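Local coordinates for dehydrogenase (Chromobacterium violaceum, PDB 3Q2I), which probably oxidises UDP-GlcNAcA with NAD as cofactor, a step toward the biosynthesis of 2,3-diacetamido-2,3-dideoxy-D-mannuronic acid, at residues L67-D77 / Q91-H101. Sequence-based numbering, arbitrary orientation.
With NAI (1,4-dihydronicotinamide adenine dinucleotide), chain B.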
ATOM      1  N   LEU A  67     -34.868  -3.976  30.796  1.00 27.26           N
ATOM      2  CA  LEU A  67     -35.392  -3.024  29.841  1.00 24.31           C
ATOM      3  C   LEU A  67     -36.598  -3.596  29.104  1.00 24.77           C
ATOM      4  O   LEU A  67     -37.582  -2.893  28.869  1.00 27.09           O
ATOM      5  CB  LEU A  67     -34.276  -2.596  28.848  1.00 23.48           C
ATOM      6  CG  LEU A  67     -34.834  -1.755  27.710  1.00 22.36           C
ATOM      7  CD1 LEU A  67     -35.359  -0.438  28.173  1.00 23.26           C
ATOM      8  CD2 LEU A  67     -33.681  -1.485  26.724  1.00 25.91           C
ATOM      9  N   THR A  68     -36.517  -4.862  28.726  1.00 26.16           N
ATOM     10  CA  THR A  68     -37.563  -5.490  27.941  1.00 28.97           C
ATOM     11  C   THR A  68     -38.905  -5.474  28.683  1.00 30.88           C
ATOM     12  O   THR A  68     -39.930  -5.167  28.079  1.00 31.26           O
ATOM     13  CB  THR A  68     -37.217  -6.925  27.536  1.00 30.64           C
ATOM     14  OG1 THR A  68     -36.017  -6.942  26.731  1.00 30.17           O
ATOM     15  CG2 THR A  68     -38.334  -7.490  26.686  1.00 30.12           C
ATOM     16  N   ASP A  69     -38.862  -5.739  29.984  1.00 32.70           N
ATOM     17  CA  ASP A  69     -40.049  -5.559  30.835  1.00 34.48           C
ATOM     18  C   ASP A  69     -40.528  -4.120  30.925  1.00 34.42           C
ATOM     19  O   ASP A  69     -41.731  -3.874  30.807  1.00 38.37           O
ATOM     20  CB  ASP A  69     -39.740  -6.009  32.257  1.00 33.50           C
ATOM     21  CG  ASP A  69     -39.555  -7.489  32.356  1.00 42.65           C
ATOM     22  OD1 ASP A  69     -39.932  -8.178  31.386  1.00 50.02           O
ATOM     23  OD2 ASP A  69     -39.026  -7.947  33.390  1.00 55.60           O
ATOM     24  N   MET A  70     -39.638  -3.179  31.233  1.00 31.47           N
ATOM     25  CA  MET A  70     -40.052  -1.786  31.315  1.00 29.83           C
ATOM     26  C   MET A  70     -40.752  -1.367  30.021  1.00 32.51           C
ATOM     27  O   MET A  70     -41.757  -0.634  30.078  1.00 31.97           O
ATOM     28  CB  MET A  70     -38.900  -0.849  31.711  1.00 28.55           C
ATOM     29  CG  MET A  70     -39.223   0.633  31.684  1.00 25.77           C
ATOM     30  SD  MET A  70     -38.024   1.758  32.408  1.00 29.30           S
ATOM     31  CE  MET A  70     -36.824   1.741  31.051  1.00 26.83           C
ATOM     32  N   LEU A  71     -40.270  -1.845  28.867  1.00 30.18           N
ATOM     33  CA  LEU A  71     -40.821  -1.407  27.584  1.00 32.64           C
ATOM     34  C   LEU A  71     -42.209  -1.972  27.360  1.00 34.74           C
ATOM     35  O   LEU A  71     -43.050  -1.321  26.734  1.00 35.47           O
ATOM     36  CB  LEU A  71     -39.926  -1.838  26.417  1.00 31.02           C
ATOM     37  CG  LEU A  71     -38.612  -1.061  26.344  1.00 29.33           C
ATOM     38  CD1 LEU A  71     -37.832  -1.529  25.114  1.00 26.05           C
ATOM     39  CD2 LEU A  71     -38.764   0.469  26.337  1.00 22.58           C
ATOM     40  N   ALA A  72     -42.424  -3.183  27.860  1.00 34.92           N
ATOM     41  CA  ALA A  72     -43.758  -3.793  27.857  1.00 38.00           C
ATOM     42  C   ALA A  72     -44.788  -3.046  28.737  1.00 39.04           C
ATOM     43  O   ALA A  72     -45.998  -3.212  28.570  1.00 41.06           O
ATOM     44  CB  ALA A  72     -43.657  -5.260  28.283  1.00 36.04           C
ATOM     45  N   GLN A  73     -44.330  -2.229  29.676  1.00 37.30           N
ATOM     46  CA  GLN A  73     -45.235  -1.630  30.643  1.00 38.35           C
ATOM     47  C   GLN A  73     -45.411  -0.120  30.515  1.00 39.36           C
ATOM     48  O   GLN A  73     -46.514   0.411  30.690  1.00 38.57           O
ATOM     49  CB  GLN A  73     -44.827  -2.020  32.061  1.00 39.47           C
ATOM     50  CG  GLN A  73     -44.821  -3.521  32.305  1.00 42.97           C
ATOM     51  CD  GLN A  73     -44.199  -3.842  33.642  1.00 52.74           C
ATOM     52  OE1 GLN A  73     -44.364  -3.076  34.596  1.00 57.47           O
ATOM     53  NE2 GLN A  73     -43.472  -4.959  33.723  1.00 53.83           N
ATOM     54  N   THR A  74     -44.334   0.591  30.212  1.00 34.69           N
ATOM     55  CA  THR A  74     -44.330   2.031  30.362  1.00 33.78           C
ATOM     56  C   THR A  74     -45.143   2.701  29.255  1.00 33.00           C
ATOM     57  O   THR A  74     -45.207   2.209  28.134  1.00 34.05           O
ATOM     58  CB  THR A  74     -42.882   2.569  30.408  1.00 33.94           C
ATOM     59  OG1 THR A  74     -42.885   3.942  30.822  1.00 31.52           O
ATOM     60  CG2 THR A  74     -42.216   2.453  29.025  1.00 27.88           C
ATOM     61  N   ASP A  75     -45.796   3.808  29.562  1.00 35.93           N
ATOM     62  CA  ASP A  75     -46.324   4.630  28.478  1.00 36.42           C
ATOM     63  C   ASP A  75     -45.527   5.923  28.412  1.00 33.41           C
ATOM     64  O   ASP A  75     -46.039   7.021  28.201  1.00 31.12           O
ATOM     65  CB  ASP A  75     -47.845   4.813  28.606  1.00 38.88           C
ATOM     66  CG  ASP A  75     -48.247   5.566  29.854  1.00 44.57           C
ATOM     67  OD1 ASP A  75     -47.426   5.757  30.773  1.00 42.55           O
ATOM     68  OD2 ASP A  75     -49.415   6.013  29.900  1.00 55.12           O
ATOM     69  N   ALA A  76     -44.218   5.801  28.630  1.00 29.61           N
ATOM     70  CA  ALA A  76     -43.369   6.978  28.488  1.00 29.41           C
ATOM     71  C   ALA A  76     -43.407   7.422  27.036  1.00 25.20           C
ATOM     72  O   ALA A  76     -43.622   6.592  26.153  1.00 31.09           O
ATOM     73  CB  ALA A  76     -41.915   6.642  28.903  1.00 27.49           C
ATOM     74  N   ASP A  77     -43.204   8.716  26.812  1.00 25.72           N
ATOM     75  CA  ASP A  77     -43.017   9.271  25.468  1.00 24.38           C
ATOM     76  C   ASP A  77     -41.564   8.988  25.012  1.00 24.83           C
ATOM     77  O   ASP A  77     -41.335   8.664  23.851  1.00 23.92           O
ATOM     78  CB  ASP A  77     -43.243  10.780  25.511  1.00 24.82           C
ATOM     79  CG  ASP A  77     -44.690  11.139  25.843  1.00 25.03           C
ATOM     80  OD1 ASP A  77     -45.562  10.634  25.125  1.00 28.64           O
ATOM     81  OD2 ASP A  77     -44.922  11.833  26.843  1.00 26.63           O
ATOM     82  N   GLN A  91     -29.994  -1.167  22.924  1.00 19.30           N
ATOM     83  CA  GLN A  91     -31.157  -0.648  23.688  1.00 19.75           C
ATOM     84  C   GLN A  91     -31.974   0.353  22.873  1.00 22.01           C
ATOM     85  O   GLN A  91     -33.221   0.292  22.859  1.00 22.81           O
ATOM     86  CB  GLN A  91     -30.731  -0.115  25.061  1.00 20.12           C
ATOM     87  CG  GLN A  91     -29.988  -1.154  25.866  1.00 23.82           C
ATOM     88  CD  GLN A  91     -29.649  -0.735  27.282  1.00 21.89           C
ATOM     89  OE1 GLN A  91     -29.647  -1.587  28.169  1.00 35.52           O
ATOM     90  NE2 GLN A  91     -29.405   0.531  27.516  1.00 19.72           N
ATOM     91  N   SER A  92     -31.320   1.300  22.203  1.00 19.67           N
ATOM     92  CA  SER A  92     -32.039   2.273  21.374  1.00 18.60           C
ATOM     93  C   SER A  92     -32.894   1.568  20.327  1.00 18.58           C
ATOM     94  O   SER A  92     -34.077   1.898  20.114  1.00 20.58           O
ATOM     95  CB  SER A  92     -31.033   3.218  20.676  1.00 19.93           C
ATOM     96  OG  SER A  92     -31.704   4.219  19.952  1.00 19.21           O
ATOM     97  N   ILE A  93     -32.294   0.628  19.601  1.00 17.27           N
ATOM     98  CA  ILE A  93     -33.020  -0.095  18.553  1.00 19.82           C
ATOM     99  C   ILE A  93     -34.253  -0.828  19.133  1.00 21.06           C
ATOM    100  O   ILE A  93     -35.350  -0.765  18.546  1.00 20.93           O
ATOM    101  CB  ILE A  93     -32.047  -1.092  17.850  1.00 20.80           C
ATOM    102  CG1 ILE A  93     -30.972  -0.353  17.038  1.00 21.09           C
ATOM    103  CG2 ILE A  93     -32.805  -2.061  16.943  1.00 22.05           C
ATOM    104  CD1 ILE A  93     -29.765  -1.302  16.565  1.00 18.37           C
ATOM    105  N   GLU A  94     -34.096  -1.446  20.298  1.00 21.11           N
ATOM    106  CA  GLU A  94     -35.239  -2.114  20.962  1.00 22.13           C
ATOM    107  C   GLU A  94     -36.341  -1.099  21.313  1.00 25.27           C
ATOM    108  O   GLU A  94     -37.530  -1.359  20.989  1.00 23.61           O
ATOM    109  CB  GLU A  94     -34.771  -2.833  22.228  1.00 23.08           C
ATOM    110  CG  GLU A  94     -35.836  -3.839  22.711  1.00 24.24           C
ATOM    111  CD  GLU A  94     -35.451  -4.548  24.002  1.00 31.27           C
ATOM    112  OE1 GLU A  94     -36.376  -5.146  24.594  1.00 33.20           O
ATOM    113  OE2 GLU A  94     -34.287  -4.476  24.489  1.00 31.64           O
ATOM    114  N   CYS A  95     -35.962   0.036  21.910  1.00 21.69           N
ATOM    115  CA  CYS A  95     -36.902   1.153  22.162  1.00 20.11           C
ATOM    116  C   CYS A  95     -37.617   1.599  20.894  1.00 26.47           C
ATOM    117  O   CYS A  95     -38.851   1.710  20.859  1.00 24.72           O
ATOM    118  CB  CYS A  95     -36.224   2.352  22.826  1.00 21.43           C
ATOM    119  SG  CYS A  95     -35.599   2.007  24.472  1.00 23.97           S
ATOM    120  N   SER A  96     -36.858   1.866  19.829  1.00 21.01           N
ATOM    121  CA  SER A  96     -37.470   2.306  18.595  1.00 22.65           C
ATOM    122  C   SER A  96     -38.456   1.283  18.065  1.00 24.93           C
ATOM    123  O   SER A  96     -39.574   1.640  17.638  1.00 24.50           O
ATOM    124  CB  SER A  96     -36.440   2.570  17.502  1.00 19.54           C
ATOM    125  OG  SER A  96     -35.596   3.630  17.858  1.00 21.20           O
ATOM    126  N   GLU A  97     -38.042   0.018  18.064  1.00 24.41           N
ATOM    127  CA  GLU A  97     -38.881  -1.038  17.532  1.00 23.68           C
ATOM    128  C   GLU A  97     -40.143  -1.271  18.387  1.00 25.02           C
ATOM    129  O   GLU A  97     -41.099  -1.845  17.887  1.00 29.13           O
ATOM    130  CB  GLU A  97     -38.076  -2.323  17.381  1.00 24.04           C
ATOM    131  CG  GLU A  97     -37.046  -2.183  16.264  1.00 25.54           C
ATOM    132  CD  GLU A  97     -36.190  -3.403  16.070  1.00 30.22           C
ATOM    133  OE1 GLU A  97     -36.254  -4.360  16.879  1.00 34.17           O
ATOM    134  OE2 GLU A  97     -35.422  -3.380  15.089  1.00 33.65           O
ATOM    135  N   ALA A  98     -40.121  -0.842  19.641  1.00 26.03           N
ATOM    136  CA  ALA A  98     -41.305  -0.924  20.520  1.00 26.21           C
ATOM    137  C   ALA A  98     -42.129   0.352  20.468  1.00 28.45           C
ATOM    138  O   ALA A  98     -43.079   0.517  21.240  1.00 28.61           O
ATOM    139  CB  ALA A  98     -40.895  -1.182  21.979  1.00 26.43           C
ATOM    140  N   GLY A  99     -41.765   1.297  19.614  1.00 26.67           N
ATOM    141  CA  GLY A  99     -42.566   2.511  19.484  1.00 25.98           C
ATOM    142  C   GLY A  99     -42.243   3.723  20.338  1.00 27.14           C
ATOM    143  O   GLY A  99     -43.082   4.621  20.440  1.00 27.08           O
ATOM    144  N   PHE A 100     -41.015   3.832  20.864  1.00 25.01           N
ATOM    145  CA  PHE A 100     -40.624   4.966  21.713  1.00 22.37           C
ATOM    146  C   PHE A 100     -39.590   5.877  21.063  1.00 22.14           C
ATOM    147  O   PHE A 100     -38.671   5.387  20.371  1.00 23.79           O
ATOM    148  CB  PHE A 100     -40.044   4.481  23.044  1.00 25.08           C
ATOM    149  CG  PHE A 100     -41.000   3.650  23.873  1.00 24.75           C
ATOM    150  CD1 PHE A 100     -41.827   4.268  24.812  1.00 24.76           C
ATOM    151  CD2 PHE A 100     -41.087   2.278  23.695  1.00 22.67           C
ATOM    152  CE1 PHE A 100     -42.709   3.507  25.559  1.00 26.53           C
ATOM    153  CE2 PHE A 100     -41.996   1.512  24.434  1.00 27.05           C
ATOM    154  CZ  PHE A 100     -42.801   2.138  25.359  1.00 25.64           C
ATOM    155  N   HIS A 101     -39.732   7.179  21.251  1.00 21.89           N
ATOM    156  CA  HIS A 101     -38.611   8.114  21.150  1.00 19.46           C
ATOM    157  C   HIS A 101     -37.532   7.773  22.163  1.00 21.18           C
ATOM    158  O   HIS A 101     -37.807   7.249  23.261  1.00 20.38           O
ATOM    159  CB  HIS A 101     -39.102   9.546  21.426  1.00 22.04           C
ATOM    160  CG  HIS A 101     -40.305   9.932  20.631  1.00 24.73           C
ATOM    161  ND1 HIS A 101     -40.270  10.137  19.268  1.00 21.90           N
ATOM    162  CD2 HIS A 101     -41.592  10.147  21.011  1.00 25.08           C
ATOM    163  CE1 HIS A 101     -41.461  10.530  18.849  1.00 28.31           C
ATOM    164  NE2 HIS A 101     -42.286  10.517  19.883  1.00 26.41           N
TER
HETATM  165  PA  NAI B 500     -22.403   3.923  35.613  1.00 22.96           P
HETATM  166  O1A NAI B 500     -21.568   2.709  35.599  1.00 20.45           O
HETATM  167  O2A NAI B 500     -22.361   4.887  36.880  1.00 24.17           O
HETATM  168  O5B NAI B 500     -23.935   3.629  35.363  1.00 22.42           O
HETATM  169  C5B NAI B 500     -24.127   2.278  35.050  1.00 28.58           C
HETATM  170  C4B NAI B 500     -25.608   1.963  35.208  1.00 26.75           C
HETATM  171  O4B NAI B 500     -26.163   1.154  34.156  1.00 20.89           O
HETATM  172  C3B NAI B 500     -25.401   1.057  36.423  1.00 27.03           C
HETATM  173  O3B NAI B 500     -26.276   1.439  37.494  1.00 26.72           O
HETATM  174  C2B NAI B 500     -25.534  -0.374  35.875  1.00 23.48           C
HETATM  175  O2B NAI B 500     -25.998  -1.328  36.822  1.00 25.97           O
HETATM  176  C1B NAI B 500     -26.590  -0.085  34.782  1.00 20.12           C
HETATM  177  N9A NAI B 500     -26.725  -1.144  33.809  1.00 23.37           N
HETATM  178  C8A NAI B 500     -25.706  -1.822  33.184  1.00 25.99           C
HETATM  179  N7A NAI B 500     -26.226  -2.650  32.322  1.00 20.38           N
HETATM  180  C5A NAI B 500     -27.591  -2.489  32.262  1.00 23.24           C
HETATM  181  C6A NAI B 500     -28.650  -3.096  31.556  1.00 22.51           C
HETATM  182  N6A NAI B 500     -28.436  -4.074  30.608  1.00 25.52           N
HETATM  183  N1A NAI B 500     -29.906  -2.695  31.814  1.00 27.77           N
HETATM  184  C2A NAI B 500     -30.126  -1.769  32.726  1.00 19.77           C
HETATM  185  N3A NAI B 500     -29.183  -1.155  33.436  1.00 22.06           N
HETATM  186  C4A NAI B 500     -27.901  -1.527  33.233  1.00 20.87           C
HETATM  187  O3  NAI B 500     -21.993   4.805  34.351  1.00 20.00           O
HETATM  188  PN  NAI B 500     -22.251   6.307  34.087  1.00 20.97           P
HETATM  189  O1N NAI B 500     -21.035   7.130  34.408  1.00 22.08           O
HETATM  190  O2N NAI B 500     -23.589   6.849  34.643  1.00 27.20           O
HETATM  191  O5D NAI B 500     -22.172   6.495  32.472  1.00 20.79           O
HETATM  192  C5D NAI B 500     -23.420   6.155  31.914  1.00 18.69           C
HETATM  193  C4D NAI B 500     -23.518   6.614  30.462  1.00 20.26           C
HETATM  194  O4D NAI B 500     -23.528   8.050  30.531  1.00 21.32           O
HETATM  195  C3D NAI B 500     -22.266   6.303  29.595  1.00 18.78           C
HETATM  196  O3D NAI B 500     -22.741   6.134  28.257  1.00 19.84           O
HETATM  197  C2D NAI B 500     -21.451   7.600  29.655  1.00 20.58           C
HETATM  198  O2D NAI B 500     -20.696   7.823  28.466  1.00 20.69           O
HETATM  199  C1D NAI B 500     -22.539   8.709  29.761  1.00 19.52           C
HETATM  200  N1N NAI B 500     -22.063   9.912  30.405  1.00 19.05           N
HETATM  201  C2N NAI B 500     -22.269  11.077  29.828  1.00 21.58           C
HETATM  202  C3N NAI B 500     -21.770  12.273  30.359  1.00 19.23           C
HETATM  203  C7N NAI B 500     -22.038  13.579  29.715  1.00 18.50           C
HETATM  204  O7N NAI B 500     -21.345  14.574  29.821  1.00 22.38           O
HETATM  205  N7N NAI B 500     -23.140  13.731  28.923  1.00 17.49           N
HETATM  206  C4N NAI B 500     -20.946  12.172  31.498  1.00 20.78           C
HETATM  207  C5N NAI B 500     -20.850  10.942  32.124  1.00 21.55           C
HETATM  208  C6N NAI B 500     -21.401   9.817  31.565  1.00 19.54           C
HETATM  209  O   HOH W   1     -33.024  -5.558  26.483  1.00 31.12           O
HETATM  210  O   HOH W   2     -43.426   7.437  21.964  1.00 41.37           O
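In the NAD-binding Rossmann fold of this enzyme, helices 67-73 and 88-97 pack side by side next to the parallel sheet, joined through strand 78-81, and Leu67 and Leu71 meet Gln91, Glu94 and Cys95 between them. Over 67-73 and 91-97 the helix axes run 22° from parallel and approach to 10.8 Å. Leu67 CD2 rests against Gln91 CB at 3.7 Å, and the amide of the same Gln91 approaches the adenine of the cofactor, OE1 3.7 Å from N6A of the dinucleotide. Leu71 divides its branches: CD1 meets Glu94 CG at 3.9 Å, the two side chains crossing at a slant, while CD2 touches both Cys95 SG and Phe100 CE2. With CG anti to the backbone N (chi1 -164°) and the chain extended beyond it, Glu94 crosses to Thr68, whose OG1 donates to the syn lone pair of OE1 at 2.8 Å; a water donates to Glu94 OE2, and Lys126 NZ of the second subunit is also hydrogen-bonded to Thr68 OG1. Beyond the second helix, Gly99 closes a Schellman motif and the chain turns Phe100 back toward 67-77. Thr74 CG2 approaches this ring obliquely, 3.7 Å from Phe100 CE1, and Ala76 O lies at the ring edge, near its plane, 3.2 Å from Phe100 CD1.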